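PDB 4N4B: GH62 arabinofuranosidase from Podospora anserina, which probably removes terminal alpha-L-arabinofuranosyl side groups from xylan, releasing arabinose during the breakdown of plant hemicellulose. Local coordinates for residues F108-A111 against P112-L115. Sequence-based numbering, arbitrary orientation.
Sequences FWFA and PHKL
The Phe110 ring meets both Pro112 and His113 across this hairpin loop. Its CG is anti to the backbone N (chi1 -174°), which lays the ring against the start of the loop. Pro112 CD stands almost straight above the ring, 3.6 Å from the Phe110 centroid, in a CH-pi contact, while Pro112 CB touches Phe110 CE2. The CD2-CE2 edge of the same ring is directed at the face of the His113 imidazole, a T-shaped pair with planes at 75° and ring centroids 4.8 Å apart. His113 ND1 is hydrogen-bonded to the hydroxyl of Tyr117, a second hold on the imidazole, at its rim, while Phe110 abuts its face.

Trp109 packs against backbone more than side chain: its six-membered ring lies along the peptide joining Lys114 to Leu115, with Leu115 N over one face near the rim. Lys114 adds an apolar touch from its first methylene, CB lying 3.9 Å from Trp109 CZ2.

Backbone hydrogen bonds close the loop. Phe110 N donates to Leu115 O at 2.8 Å in a nearly straight bond (167° at the hydrogen). His113 N reaches Phe110 O at 3.1 Å, and Lys114 N reaches Ala111 O at 3.2 Å, both donors standing above the carbonyl planes. Ala111 O also accepts from a water, 2.7 Å away, that in turn accepts from Lys114 NZ, linking the lysine's bent end to the turn.

Overlapping type I turns at Ala111-Pro112 and Pro112-His113, followed by Lys114 in the left-handed helical backbone conformation, make the four-residue loop of a beta-hairpin. It joins strands 103-110 and 115-121, the first two strands of one four-stranded antiparallel blade in the five-bladed beta-propeller of GH62 enzymes.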
loop_
_atom_site.group_PDB
_atom_site.type_symbol
_atom_site.label_atom_id
_atom_site.label_comp_id
_atom_site.label_asym_id
_atom_site.label_seq_id
_atom_site.Cartn_x
_atom_site.Cartn_y
_atom_site.Cartn_z
ATOM N N PHE A 108 4.340 -6.881 -7.540
ATOM C CA PHE A 108 3.697 -7.120 -8.850
ATOM C C PHE A 108 4.652 -7.876 -9.730
ATOM O O PHE A 108 5.863 -7.836 -9.583
ATOM C CB PHE A 108 3.242 -5.777 -9.505
ATOM C CG PHE A 108 4.339 -4.811 -9.715
ATOM C CD1 PHE A 108 5.089 -4.728 -10.860
ATOM C CD2 PHE A 108 4.616 -3.864 -8.713
ATOM C CE1 PHE A 108 6.110 -3.813 -11.018
ATOM C CE2 PHE A 108 5.667 -2.975 -8.835
ATOM C CZ PHE A 108 6.414 -2.968 -9.988
ATOM N N TRP A 109 4.042 -8.555 -10.716
ATOM C CA TRP A 109 4.837 -9.210 -11.806
ATOM C C TRP A 109 5.134 -8.194 -12.873
ATOM O O TRP A 109 4.224 -7.537 -13.359
ATOM C CB TRP A 109 3.964 -10.341 -12.375
ATOM C CG TRP A 109 4.564 -11.114 -13.533
ATOM C CD1 TRP A 109 4.058 -11.059 -14.809
ATOM C CD2 TRP A 109 5.637 -11.999 -13.503
ATOM N NE1 TRP A 109 4.772 -11.929 -15.552
ATOM C CE2 TRP A 109 5.745 -12.532 -14.848
ATOM C CE3 TRP A 109 6.460 -12.484 -12.533
ATOM C CZ2 TRP A 109 6.630 -13.554 -15.138
ATOM C CZ3 TRP A 109 7.407 -13.467 -12.836
ATOM C CH2 TRP A 109 7.506 -13.944 -14.182
ATOM N N PHE A 110 6.398 -8.059 -13.246
ATOM C CA PHE A 110 6.741 -7.103 -14.341
ATOM C C PHE A 110 6.982 -7.968 -15.586
ATOM O O PHE A 110 8.041 -8.620 -15.750
ATOM C CB PHE A 110 7.931 -6.283 -13.976
ATOM C CG PHE A 110 8.215 -5.209 -14.993
ATOM C CD1 PHE A 110 7.369 -4.166 -15.166
ATOM C CD2 PHE A 110 9.386 -5.250 -15.781
ATOM C CE1 PHE A 110 7.595 -3.185 -16.116
ATOM C CE2 PHE A 110 9.612 -4.304 -16.715
ATOM C CZ PHE A 110 8.722 -3.298 -16.939
ATOM N N ALA A 111 5.935 -7.988 -16.383
ATOM C CA ALA A 111 5.902 -8.954 -17.514
ATOM C C ALA A 111 7.060 -8.766 -18.514
ATOM O O ALA A 111 7.641 -9.811 -18.849
ATOM C CB ALA A 111 4.525 -8.881 -18.153
ATOM N N PRO A 112 7.538 -7.583 -18.769
ATOM C CA PRO A 112 8.707 -7.478 -19.713
ATOM C C PRO A 112 9.931 -8.173 -19.267
ATOM O O PRO A 112 10.810 -8.467 -20.043
ATOM C CB PRO A 112 8.860 -5.937 -19.898
ATOM C CG PRO A 112 7.468 -5.407 -19.661
ATOM C CD PRO A 112 6.941 -6.281 -18.544
ATOM N N HIS A 113 10.169 -8.346 -17.954
ATOM C CA HIS A 113 11.337 -8.933 -17.449
ATOM C C HIS A 113 11.145 -10.384 -16.918
ATOM O O HIS A 113 12.128 -11.024 -16.527
ATOM C CB HIS A 113 11.894 -8.113 -16.282
ATOM C CG HIS A 113 12.434 -6.788 -16.689
ATOM N ND1 HIS A 113 12.798 -5.814 -15.802
ATOM C CD2 HIS A 113 12.666 -6.269 -17.942
ATOM C CE1 HIS A 113 13.308 -4.776 -16.457
ATOM N NE2 HIS A 113 13.290 -5.069 -17.765
ATOM N N LYS A 114 9.909 -10.811 -16.863
ATOM C CA LYS A 114 9.530 -12.041 -16.256
ATOM C C LYS A 114 10.172 -12.246 -14.873
ATOM O O LYS A 114 10.794 -13.161 -14.450
ATOM C CB LYS A 114 9.924 -13.249 -17.146
ATOM C CG LYS A 114 9.071 -13.231 -18.401
ATOM C CD LYS A 114 9.585 -14.437 -19.196
ATOM C CE LYS A 114 9.393 -14.327 -20.709
ATOM N NZ LYS A 114 7.970 -14.128 -21.081
ATOM N N LEU A 115 9.971 -11.169 -14.067
ATOM C CA LEU A 115 10.434 -11.083 -12.668
ATOM C C LEU A 115 9.341 -10.390 -11.882
ATOM O O LEU A 115 8.627 -9.497 -12.321
ATOM C CB LEU A 115 11.666 -10.229 -12.525
ATOM C CG LEU A 115 12.997 -10.752 -13.063
ATOM C CD1 LEU A 115 14.056 -9.659 -13.028
ATOM C CD2 LEU A 115 13.448 -12.027 -12.378
HETATM O O HOH W 1 6.242 -11.891 -19.829
#